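Local coordinates for protein oxalate biosynthetic component 1 (Burkholderia thailandensis, PDB 5IKY) that probably produces oxalate as a serine hydrolase of the alpha/beta-hydrolase family and carries an additional lyase activity, at residues C931-S936 / A969-F974; F974-D979 / V989-A994; T1004-Y1009 / V1050-G1055. All blocks are in the same frame, centred on the assembly; numbering follows the deposited sequence.

Contact 1. Residues C931-S936 / A969-F974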
ATOM      1  N   CYS A 931      -3.252  33.818  -8.892  1.00106.44           N
ATOM      2  CA  CYS A 931      -2.416  32.996  -9.759  1.00 93.42           C
ATOM      3  C   CYS A 931      -2.713  31.506  -9.633  1.00 86.26           C
ATOM      4  O   CYS A 931      -2.964  31.001  -8.539  1.00 83.12           O
ATOM      5  CB  CYS A 931      -0.934  33.242  -9.461  1.00 84.20           C
ATOM      6  SG  CYS A 931      -0.413  34.968  -9.571  1.00114.54           S
ATOM      7  N   PHE A 932      -2.684  30.812 -10.766  1.00 88.84           N
ATOM      8  CA  PHE A 932      -2.776  29.358 -10.785  1.00 76.65           C
ATOM      9  C   PHE A 932      -1.384  28.761 -10.941  1.00 80.99           C
ATOM     10  O   PHE A 932      -0.553  29.289 -11.682  1.00 85.63           O
ATOM     11  CB  PHE A 932      -3.688  28.883 -11.918  1.00 82.45           C
ATOM     12  CG  PHE A 932      -5.151  28.933 -11.582  1.00 97.26           C
ATOM     13  CD1 PHE A 932      -5.609  28.479 -10.355  1.00 89.38           C
ATOM     14  CD2 PHE A 932      -6.066  29.442 -12.489  1.00 91.25           C
ATOM     15  CE1 PHE A 932      -6.956  28.524 -10.043  1.00 97.24           C
ATOM     16  CE2 PHE A 932      -7.413  29.491 -12.182  1.00 84.53           C
ATOM     17  CZ  PHE A 932      -7.859  29.033 -10.958  1.00 93.20           C
ATOM     18  N   ALA A 933      -1.132  27.665 -10.236  1.00 72.47           N
ATOM     19  CA  ALA A 933       0.163  27.001 -10.303  1.00 67.82           C
ATOM     20  C   ALA A 933       0.006  25.500 -10.493  1.00 63.98           C
ATOM     21  O   ALA A 933      -0.903  24.884  -9.936  1.00 71.38           O
ATOM     22  CB  ALA A 933       0.977  27.293  -9.048  1.00 64.17           C
ATOM     23  N   HIS A 934       0.897  24.921 -11.289  1.00 69.68           N
ATOM     24  CA  HIS A 934       0.941  23.477 -11.474  1.00 69.58           C
ATOM     25  C   HIS A 934       2.383  22.997 -11.580  1.00 73.91           C
ATOM     26  O   HIS A 934       3.232  23.688 -12.146  1.00 60.80           O
ATOM     27  CB  HIS A 934       0.157  23.061 -12.720  1.00 72.32           C
ATOM     28  CG  HIS A 934       0.347  21.624 -13.096  1.00 79.12           C
ATOM     29  ND1 HIS A 934      -0.089  20.584 -12.302  1.00 72.71           N
ATOM     30  CD2 HIS A 934       0.934  21.054 -14.174  1.00 73.86           C
ATOM     31  CE1 HIS A 934       0.218  19.435 -12.879  1.00 67.78           C
ATOM     32  NE2 HIS A 934       0.839  19.693 -14.016  1.00 71.28           N
ATOM     33  N   SER A 935       2.644  21.813 -11.029  1.00 65.20           N
ATOM     34  CA  SER A 935       3.969  21.198 -11.072  1.00 74.04           C
ATOM     35  C   SER A 935       5.032  22.107 -10.457  1.00 71.30           C
ATOM     36  O   SER A 935       5.008  22.381  -9.256  1.00 62.51           O
ATOM     37  CB  SER A 935       4.345  20.838 -12.514  1.00 60.84           C
ATOM     38  OG  SER A 935       5.578  20.143 -12.565  1.00 82.76           O
ATOM     39  N   SER A 936       5.957  22.579 -11.286  1.00 75.06           N
ATOM     40  CA  SER A 936       7.039  23.439 -10.819  1.00 77.21           C
ATOM     41  C   SER A 936       6.589  24.889 -10.676  1.00 80.92           C
ATOM     42  O   SER A 936       7.389  25.764 -10.350  1.00 77.91           O
ATOM     43  CB  SER A 936       8.234  23.358 -11.773  1.00 58.53           C
ATOM     44  OG  SER A 936       7.837  23.635 -13.107  1.00 78.35           O
ATOM     45  N   ALA A 969      -1.898  39.389  -3.086  1.00116.48           N
ATOM     46  CA  ALA A 969      -1.698  38.320  -4.057  1.00 99.56           C
ATOM     47  C   ALA A 969      -2.180  36.986  -3.494  1.00 98.91           C
ATOM     48  O   ALA A 969      -2.193  36.782  -2.280  1.00 99.11           O
ATOM     49  CB  ALA A 969      -0.234  38.230  -4.458  1.00 90.92           C
ATOM     50  N   LEU A 970      -2.572  36.080  -4.382  1.00103.06           N
ATOM     51  CA  LEU A 970      -3.114  34.789  -3.975  1.00 91.39           C
ATOM     52  C   LEU A 970      -2.593  33.666  -4.868  1.00 93.66           C
ATOM     53  O   LEU A 970      -2.324  33.880  -6.050  1.00104.91           O
ATOM     54  CB  LEU A 970      -4.642  34.827  -4.006  1.00 96.43           C
ATOM     55  CG  LEU A 970      -5.381  33.560  -3.579  1.00 99.57           C
ATOM     56  CD1 LEU A 970      -5.559  33.508  -2.067  1.00101.22           C
ATOM     57  CD2 LEU A 970      -6.712  33.476  -4.296  1.00 98.52           C
ATOM     58  N   LEU A 971      -2.458  32.469  -4.304  1.00 83.57           N
ATOM     59  CA  LEU A 971      -1.916  31.336  -5.044  1.00 90.18           C
ATOM     60  C   LEU A 971      -2.719  30.053  -4.851  1.00 90.28           C
ATOM     61  O   LEU A 971      -2.969  29.625  -3.724  1.00 89.47           O
ATOM     62  CB  LEU A 971      -0.466  31.088  -4.633  1.00100.22           C
ATOM     63  CG  LEU A 971       0.591  31.229  -5.726  1.00103.59           C
ATOM     64  CD1 LEU A 971       1.968  31.034  -5.124  1.00110.02           C
ATOM     65  CD2 LEU A 971       0.339  30.226  -6.839  1.00 99.28           C
ATOM     66  N   VAL A 972      -3.117  29.441  -5.961  1.00 82.70           N
ATOM     67  CA  VAL A 972      -3.750  28.130  -5.927  1.00 81.68           C
ATOM     68  C   VAL A 972      -2.907  27.144  -6.730  1.00 80.13           C
ATOM     69  O   VAL A 972      -2.786  27.266  -7.949  1.00 81.04           O
ATOM     70  CB  VAL A 972      -5.182  28.163  -6.490  1.00 87.75           C
ATOM     71  CG1 VAL A 972      -5.788  26.767  -6.467  1.00 70.46           C
ATOM     72  CG2 VAL A 972      -6.043  29.141  -5.703  1.00 81.83           C
ATOM     73  N   SER A 973      -2.321  26.173  -6.041  1.00 77.56           N
ATOM     74  CA  SER A 973      -1.397  25.240  -6.675  1.00 77.01           C
ATOM     75  C   SER A 973      -1.968  23.827  -6.750  1.00 72.03           C
ATOM     76  O   SER A 973      -2.342  23.240  -5.735  1.00 76.72           O
ATOM     77  CB  SER A 973      -0.062  25.226  -5.921  1.00 77.61           C
ATOM     78  OG  SER A 973       0.881  24.379  -6.555  1.00 74.70           O
ATOM     79  N   PHE A 974      -2.036  23.289  -7.964  1.00 68.13           N
ATOM     80  CA  PHE A 974      -2.439  21.903  -8.170  1.00 68.87           C
ATOM     81  C   PHE A 974      -1.218  21.052  -8.491  1.00 77.63           C
ATOM     82  O   PHE A 974      -0.562  21.248  -9.515  1.00 76.10           O
ATOM     83  CB  PHE A 974      -3.475  21.794  -9.291  1.00 81.00           C
ATOM     84  CG  PHE A 974      -4.801  22.411  -8.953  1.00 84.14           C
ATOM     85  CD1 PHE A 974      -5.074  23.730  -9.287  1.00 66.65           C
ATOM     86  CD2 PHE A 974      -5.775  21.675  -8.300  1.00 80.56           C
ATOM     87  CE1 PHE A 974      -6.294  24.299  -8.977  1.00 73.22           C
ATOM     88  CE2 PHE A 974      -6.997  22.239  -7.986  1.00 85.16           C
ATOM     89  CZ  PHE A 974      -7.258  23.553  -8.324  1.00 79.74           C
TER
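Phe932 overlaps Val972 edge-on: its CD1 lies 3.9 Å from Val972 CB, near the ring plane, and the two side chains run side by side in the same direction. CG stands anti to the carbonyl carbon (chi1 -82°), which lays the ring alongside the neighbouring strand and lets CE1 approach Phe974 CE1. Trp780 and Phe805 stack on Phe932 from outside, while Ile1071, Tyr1074 and Leu1075 of helix 1071-1076 meet Phe974. On the other face of the sheet Leu971 CD2 packs on Ala933 CB at 3.7 Å, with Ile938 and Ala941 of helix 937-955 beyond. Four backbone bonds join the parallel strands, among them Val972 N to Cys931 O (3.0 Å, 170°) and Phe974 N to Ala933 O (2.8 Å). A fifth comes from a side chain: His934, with CG anti to its own N (chi1 171°), turns ND1 to donate to Phe974 O at 2.9 Å. Ser935 follows with positive phi at the junction with helix 937-955, and its OG bonds to His1069, a geometry consistent with the nucleophile elbow of a serine hydrolase. The joint is thus buried and mostly apolar; backbone bonds carry its register, and His934 extends the pairing just before the turn.

Contact 2. Residues F974-D979 / V989-A994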
ATOM      1  N   PHE A 974      -2.036  23.289  -7.964  1.00 68.13           N
ATOM      2  CA  PHE A 974      -2.439  21.903  -8.170  1.00 68.87           C
ATOM      3  C   PHE A 974      -1.218  21.052  -8.491  1.00 77.63           C
ATOM      4  O   PHE A 974      -0.562  21.248  -9.515  1.00 76.10           O
ATOM      5  CB  PHE A 974      -3.475  21.794  -9.291  1.00 81.00           C
ATOM      6  CG  PHE A 974      -4.801  22.411  -8.953  1.00 84.14           C
ATOM      7  CD1 PHE A 974      -5.074  23.730  -9.287  1.00 66.65           C
ATOM      8  CD2 PHE A 974      -5.775  21.675  -8.300  1.00 80.56           C
ATOM      9  CE1 PHE A 974      -6.294  24.299  -8.977  1.00 73.22           C
ATOM     10  CE2 PHE A 974      -6.997  22.239  -7.986  1.00 85.16           C
ATOM     11  CZ  PHE A 974      -7.258  23.553  -8.324  1.00 79.74           C
ATOM     12  N   GLY A 975      -0.917  20.107  -7.607  1.00 76.86           N
ATOM     13  CA  GLY A 975       0.262  19.277  -7.759  1.00 66.25           C
ATOM     14  C   GLY A 975       1.531  20.077  -7.542  1.00 69.75           C
ATOM     15  O   GLY A 975       2.289  20.321  -8.481  1.00 70.43           O
ATOM     16  N   SER A 976       1.760  20.495  -6.302  1.00 64.73           N
ATOM     17  CA  SER A 976       2.968  21.234  -5.959  1.00 61.61           C
ATOM     18  C   SER A 976       4.185  20.315  -5.979  1.00 59.78           C
ATOM     19  O   SER A 976       4.304  19.409  -5.154  1.00 65.24           O
ATOM     20  CB  SER A 976       2.825  21.896  -4.588  1.00 62.69           C
ATOM     21  OG  SER A 976       1.732  22.795  -4.573  1.00 68.60           O
ATOM     22  N   ALA A 977       5.083  20.554  -6.928  1.00 59.20           N
ATOM     23  CA  ALA A 977       6.250  19.701  -7.122  1.00 65.31           C
ATOM     24  C   ALA A 977       7.482  20.257  -6.414  1.00 64.03           C
ATOM     25  O   ALA A 977       8.600  19.787  -6.627  1.00 67.54           O
ATOM     26  CB  ALA A 977       6.529  19.525  -8.606  1.00 53.61           C
ATOM     27  N   ALA A 978       7.268  21.259  -5.569  1.00 61.89           N
ATOM     28  CA  ALA A 978       8.345  21.859  -4.795  1.00 67.20           C
ATOM     29  C   ALA A 978       7.844  22.209  -3.401  1.00 68.29           C
ATOM     30  O   ALA A 978       6.648  22.427  -3.205  1.00 69.91           O
ATOM     31  CB  ALA A 978       8.891  23.096  -5.498  1.00 55.14           C
ATOM     32  N   ASP A 979       8.756  22.254  -2.436  1.00 64.96           N
ATOM     33  CA  ASP A 979       8.392  22.574  -1.063  1.00 53.49           C
ATOM     34  C   ASP A 979       7.893  24.005  -0.934  1.00 72.97           C
ATOM     35  O   ASP A 979       8.411  24.917  -1.579  1.00 62.00           O
ATOM     36  CB  ASP A 979       9.580  22.361  -0.123  1.00 55.86           C
ATOM     37  CG  ASP A 979       9.846  20.898   0.162  1.00 72.57           C
ATOM     38  OD1 ASP A 979       8.912  20.081   0.022  1.00 73.95           O
ATOM     39  OD2 ASP A 979      10.990  20.566   0.540  1.00 76.68           O
ATOM     40  N   VAL A 989      -0.885  30.327  -0.051  1.00 81.50           N
ATOM     41  CA  VAL A 989      -1.171  29.291  -1.038  1.00 89.63           C
ATOM     42  C   VAL A 989      -2.267  28.325  -0.600  1.00 85.19           C
ATOM     43  O   VAL A 989      -2.332  27.928   0.562  1.00 95.04           O
ATOM     44  CB  VAL A 989       0.097  28.461  -1.359  1.00 89.83           C
ATOM     45  CG1 VAL A 989      -0.117  27.614  -2.607  1.00 90.38           C
ATOM     46  CG2 VAL A 989       1.310  29.368  -1.534  1.00 83.60           C
ATOM     47  N   VAL A 990      -3.132  27.958  -1.540  1.00 85.34           N
ATOM     48  CA  VAL A 990      -4.001  26.801  -1.368  1.00 80.06           C
ATOM     49  C   VAL A 990      -3.371  25.644  -2.134  1.00 85.17           C
ATOM     50  O   VAL A 990      -3.261  25.689  -3.360  1.00 88.17           O
ATOM     51  CB  VAL A 990      -5.432  27.059  -1.872  1.00 75.67           C
ATOM     52  CG1 VAL A 990      -6.225  25.760  -1.900  1.00 71.57           C
ATOM     53  CG2 VAL A 990      -6.124  28.096  -1.001  1.00 72.10           C
ATOM     54  N   ASP A 991      -2.949  24.615  -1.410  1.00 76.17           N
ATOM     55  CA  ASP A 991      -2.153  23.547  -2.003  1.00 67.14           C
ATOM     56  C   ASP A 991      -2.934  22.244  -2.158  1.00 70.11           C
ATOM     57  O   ASP A 991      -3.376  21.648  -1.175  1.00 74.28           O
ATOM     58  CB  ASP A 991      -0.893  23.313  -1.161  1.00 68.05           C
ATOM     59  CG  ASP A 991      -0.007  22.215  -1.721  1.00 71.15           C
ATOM     60  OD1 ASP A 991      -0.056  21.955  -2.943  1.00 78.20           O
ATOM     61  OD2 ASP A 991       0.749  21.615  -0.933  1.00 76.97           O
ATOM     62  N   VAL A 992      -3.088  21.805  -3.403  1.00 69.67           N
ATOM     63  CA  VAL A 992      -3.779  20.557  -3.702  1.00 71.59           C
ATOM     64  C   VAL A 992      -2.840  19.571  -4.393  1.00 74.08           C
ATOM     65  O   VAL A 992      -2.625  19.650  -5.603  1.00 71.54           O
ATOM     66  CB  VAL A 992      -5.012  20.793  -4.597  1.00 74.40           C
ATOM     67  CG1 VAL A 992      -5.791  19.497  -4.778  1.00 67.28           C
ATOM     68  CG2 VAL A 992      -5.899  21.884  -4.010  1.00 61.24           C
ATOM     69  N   THR A 993      -2.280  18.644  -3.624  1.00 72.62           N
ATOM     70  CA  THR A 993      -1.357  17.658  -4.178  1.00 80.41           C
ATOM     71  C   THR A 993      -1.811  16.236  -3.850  1.00 79.60           C
ATOM     72  O   THR A 993      -2.194  15.941  -2.717  1.00 67.16           O
ATOM     73  CB  THR A 993       0.078  17.880  -3.660  1.00 80.49           C
ATOM     74  OG1 THR A 993       0.510  19.203  -4.002  1.00 68.53           O
ATOM     75  CG2 THR A 993       1.036  16.868  -4.272  1.00 74.26           C
ATOM     76  N   ALA A 994      -1.768  15.366  -4.854  1.00 70.42           N
ATOM     77  CA  ALA A 994      -2.247  13.996  -4.711  1.00 65.96           C
ATOM     78  C   ALA A 994      -1.154  13.039  -4.238  1.00 72.46           C
ATOM     79  O   ALA A 994       0.026  13.226  -4.531  1.00 65.10           O
ATOM     80  CB  ALA A 994      -2.835  13.510  -6.028  1.00 56.98           C
TER
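Phe974 and Val992 form a parallel bridge, after which Gly975 N donates to Val992 O at 2.7 Å and nearly straight (174°). Gly975 then takes up positive phi and psi, and the chain turns a corner, so that Ser976 swings over the end of strand 988-992. This turn brings Ser976 N to a side-chain acceptor, Thr993 OG1, at 2.9 Å. OG1 reaches this spot because it stands anti to the carbonyl carbon of Thr993 (chi1 -58°). The same hydroxyl gives its proton to Asp991 OD1 (3.0 Å) on the syn side, somewhat out of the carboxylate plane. Ser976 OG donates to that oxygen as well, at 2.6 Å, from well above the plane and from the opposite face. Two hydroxyls thus clamp one buried carboxylate oxygen and probably limit the rotation of the group, while OD2 has a long, weak ion pair with Arg1052. Ser973 OG is a further partner of Ser976 OG. On the apolar face of the bridge, Val992 CB packs against Phe974 CD2 at 3.9 Å. Neighbouring parallel strands that part into loops at their carboxyl ends, held by polar side chains, belong here to the central sheet of an alpha/beta-hydrolase fold.

Contact 3. Residues T1004-Y1009 / V1050-G1055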
ATOM      1  N   THR A1004       9.013  16.962  -3.313  1.00 54.11           N
ATOM      2  CA  THR A1004       8.640  17.582  -2.044  1.00 50.11           C
ATOM      3  C   THR A1004       9.122  16.770  -0.848  1.00 58.16           C
ATOM      4  O   THR A1004       9.571  15.634  -0.996  1.00 54.33           O
ATOM      5  CB  THR A1004       7.119  17.768  -1.934  1.00 59.42           C
ATOM      6  OG1 THR A1004       6.462  16.530  -2.238  1.00 60.42           O
ATOM      7  CG2 THR A1004       6.648  18.837  -2.906  1.00 57.45           C
ATOM      8  N   THR A1005       9.026  17.362   0.340  1.00 55.04           N
ATOM      9  CA  THR A1005       9.484  16.702   1.560  1.00 60.17           C
ATOM     10  C   THR A1005       8.442  16.767   2.672  1.00 59.56           C
ATOM     11  O   THR A1005       8.678  16.284   3.778  1.00 71.10           O
ATOM     12  CB  THR A1005      10.800  17.321   2.082  1.00 57.07           C
ATOM     13  OG1 THR A1005      10.593  18.705   2.390  1.00 59.60           O
ATOM     14  CG2 THR A1005      11.908  17.193   1.044  1.00 49.55           C
ATOM     15  N   SER A1006       7.293  17.367   2.376  1.00 77.83           N
ATOM     16  CA  SER A1006       6.215  17.474   3.353  1.00 75.77           C
ATOM     17  C   SER A1006       5.604  16.106   3.636  1.00 75.13           C
ATOM     18  O   SER A1006       5.353  15.332   2.713  1.00 66.70           O
ATOM     19  CB  SER A1006       5.136  18.443   2.861  1.00 76.51           C
ATOM     20  OG  SER A1006       4.097  18.587   3.814  1.00 76.27           O
ATOM     21  N   ARG A1007       5.365  15.814   4.911  1.00 78.49           N
ATOM     22  CA  ARG A1007       4.791  14.530   5.308  1.00 79.38           C
ATOM     23  C   ARG A1007       3.281  14.477   5.084  1.00 81.32           C
ATOM     24  O   ARG A1007       2.681  13.400   5.100  1.00 79.18           O
ATOM     25  CB  ARG A1007       5.105  14.236   6.777  1.00 77.65           C
ATOM     26  CG  ARG A1007       6.583  14.084   7.087  1.00 82.65           C
ATOM     27  CD  ARG A1007       6.793  13.720   8.550  1.00 87.01           C
ATOM     28  NE  ARG A1007       8.208  13.596   8.892  1.00 95.48           N
ATOM     29  CZ  ARG A1007       8.881  12.451   8.887  1.00106.27           C
ATOM     30  NH1 ARG A1007       8.269  11.321   8.558  1.00 98.34           N
ATOM     31  NH2 ARG A1007      10.167  12.435   9.213  1.00113.24           N
ATOM     32  N   HIS A1008       2.672  15.641   4.873  1.00 72.32           N
ATOM     33  CA  HIS A1008       1.227  15.734   4.684  1.00 69.03           C
ATOM     34  C   HIS A1008       0.753  15.039   3.408  1.00 65.69           C
ATOM     35  O   HIS A1008      -0.401  14.620   3.314  1.00 89.34           O
ATOM     36  CB  HIS A1008       0.788  17.202   4.665  1.00 66.54           C
ATOM     37  CG  HIS A1008       0.891  17.882   5.995  1.00 85.44           C
ATOM     38  ND1 HIS A1008       0.146  17.495   7.088  1.00 97.66           N
ATOM     39  CD2 HIS A1008       1.646  18.928   6.406  1.00103.28           C
ATOM     40  CE1 HIS A1008       0.442  18.270   8.117  1.00103.80           C
ATOM     41  NE2 HIS A1008       1.349  19.148   7.728  1.00110.58           N
ATOM     42  N   TYR A1009       1.645  14.917   2.430  1.00 68.17           N
ATOM     43  CA  TYR A1009       1.303  14.302   1.149  1.00 65.57           C
ATOM     44  C   TYR A1009       1.253  12.778   1.231  1.00 59.82           C
ATOM     45  O   TYR A1009       0.791  12.116   0.300  1.00 67.11           O
ATOM     46  CB  TYR A1009       2.307  14.713   0.068  1.00 67.06           C
ATOM     47  CG  TYR A1009       2.349  16.194  -0.241  1.00 73.10           C
ATOM     48  CD1 TYR A1009       1.250  17.011  -0.004  1.00 71.20           C
ATOM     49  CD2 TYR A1009       3.489  16.773  -0.782  1.00 59.18           C
ATOM     50  CE1 TYR A1009       1.292  18.364  -0.290  1.00 67.52           C
ATOM     51  CE2 TYR A1009       3.540  18.120  -1.074  1.00 60.15           C
ATOM     52  CZ  TYR A1009       2.441  18.911  -0.825  1.00 70.74           C
ATOM     53  OH  TYR A1009       2.500  20.253  -1.114  1.00 73.85           O
ATOM     54  N   VAL A1050      -0.906  28.670   4.416  1.00 78.76           N
ATOM     55  CA  VAL A1050      -0.934  27.543   3.492  1.00 74.44           C
ATOM     56  C   VAL A1050      -2.081  26.581   3.797  1.00 85.87           C
ATOM     57  O   VAL A1050      -2.169  26.030   4.895  1.00 95.59           O
ATOM     58  CB  VAL A1050       0.392  26.761   3.517  1.00 79.98           C
ATOM     59  CG1 VAL A1050       0.304  25.536   2.616  1.00 70.29           C
ATOM     60  CG2 VAL A1050       1.546  27.660   3.092  1.00 72.65           C
ATOM     61  N   ALA A1051      -2.956  26.389   2.815  1.00 83.26           N
ATOM     62  CA  ALA A1051      -4.055  25.438   2.932  1.00 70.51           C
ATOM     63  C   ALA A1051      -3.670  24.106   2.305  1.00 76.65           C
ATOM     64  O   ALA A1051      -3.780  23.929   1.092  1.00 99.63           O
ATOM     65  CB  ALA A1051      -5.306  25.989   2.273  1.00 79.85           C
ATOM     66  N   ARG A1052      -3.223  23.172   3.135  1.00 79.82           N
ATOM     67  CA  ARG A1052      -2.759  21.877   2.652  1.00 86.25           C
ATOM     68  C   ARG A1052      -3.879  20.841   2.652  1.00 88.86           C
ATOM     69  O   ARG A1052      -4.394  20.476   3.708  1.00108.07           O
ATOM     70  CB  ARG A1052      -1.593  21.382   3.512  1.00 97.10           C
ATOM     71  CG  ARG A1052      -0.776  20.267   2.883  1.00100.76           C
ATOM     72  CD  ARG A1052       0.478  20.813   2.223  1.00 98.02           C
ATOM     73  NE  ARG A1052       1.342  21.495   3.181  1.00 94.15           N
ATOM     74  CZ  ARG A1052       2.525  22.024   2.881  1.00 91.89           C
ATOM     75  NH1 ARG A1052       2.991  21.952   1.642  1.00 72.16           N
ATOM     76  NH2 ARG A1052       3.242  22.626   3.821  1.00 98.90           N
ATOM     77  N   LEU A1053      -4.255  20.366   1.468  1.00 76.76           N
ATOM     78  CA  LEU A1053      -5.247  19.300   1.364  1.00 74.07           C
ATOM     79  C   LEU A1053      -4.586  17.938   1.543  1.00 80.42           C
ATOM     80  O   LEU A1053      -3.564  17.647   0.916  1.00 77.38           O
ATOM     81  CB  LEU A1053      -5.977  19.349   0.017  1.00 68.71           C
ATOM     82  CG  LEU A1053      -6.754  20.604  -0.389  1.00 70.94           C
ATOM     83  CD1 LEU A1053      -7.855  20.233  -1.372  1.00 80.85           C
ATOM     84  CD2 LEU A1053      -7.328  21.334   0.814  1.00 75.03           C
ATOM     85  N   THR A1054      -5.171  17.105   2.397  1.00 74.77           N
ATOM     86  CA  THR A1054      -4.641  15.769   2.641  1.00 86.59           C
ATOM     87  C   THR A1054      -5.625  14.695   2.191  1.00 87.15           C
ATOM     88  O   THR A1054      -6.837  14.911   2.193  1.00 78.41           O
ATOM     89  CB  THR A1054      -4.304  15.553   4.131  1.00 78.91           C
ATOM     90  OG1 THR A1054      -5.500  15.649   4.916  1.00 92.69           O
ATOM     91  CG2 THR A1054      -3.302  16.592   4.609  1.00 69.64           C
ATOM     92  N   GLY A1055      -5.092  13.540   1.803  1.00 80.63           N
ATOM     93  CA  GLY A1055      -5.914  12.421   1.379  1.00 74.12           C
ATOM     94  C   GLY A1055      -6.287  12.485  -0.087  1.00 84.20           C
ATOM     95  O   GLY A1055      -7.013  11.628  -0.592  1.00 92.09           O
TER
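A side-chain contact between a loop and a strand, partly buried and without a clear hydrogen bond across it, sets Ser1006, His1008 and Tyr1009 against Arg1052 and Thr1054. The loop follows helix 998-1002, and the strand, 1049-1054, runs parallel to 988-992 and antiparallel to the outermost strand 1038-1043. Arg1052 carries most of the meeting. Its chain bends at chi2 (98°) and chi3 (60°), folding the guanidinium back so that Val1050 CG1 lies over one face and Ser1006 OG over the other, 3.9 Å from CZ. Tyr1009 comes to the edge: its OH sits near the guanidinium plane, 3.3 Å from Arg1052 NH1, and its CE1 touches Arg1052 CD at 3.6 Å, the ring standing almost upright to the guanidinium (79°). In the alpha/beta-hydrolase sheet this places a cationic group beside the carboxyl ends of the strands. There NH2 bonds to the neutral acceptor Gln1042 OE1, and NH1 faces Asp991 in a long, weak ion pair that could partly offset the charge. His1008 crosses the arginine at about a right angle, with CB 3.9 Å from Arg1052 CG. Ser1006 OG also accepts a weak bond from His1008 N (3.4 Å), within the loop. Farther along the strand, Thr1054 presents CG2 to His1008 O at 3.7 Å, while its OG1 bonds to Thr1038 O. Away from the strand, the backbone oxygens of Ser1006 and Thr1005 accept bonds from Arg710 and Gln711, residues of the cap domain.

In the fold
All three contacts reach the mixed sheet of the C-terminal hydrolase region. Contacts 1 and 2 are fully buried and share Phe974: strand 969-976 pairs with 929-935 in the first and with 988-992 in the second, the centres about 8 Å apart. Contact 3 moves one strand further, setting a loop against 1049-1054, and is partly buried. Its centre lies about 7 Å from that of contact 2 but about 15 Å from that of contact 1. The chemistry shifts accordingly, from regular backbone bonding with apolar faces, through hydroxyls and a carboxylate at a strand end, to an arginine packed by a loop. Asp979 OD2 bonding to Thr1005 OG1 joins the loops of contacts 2 and 3.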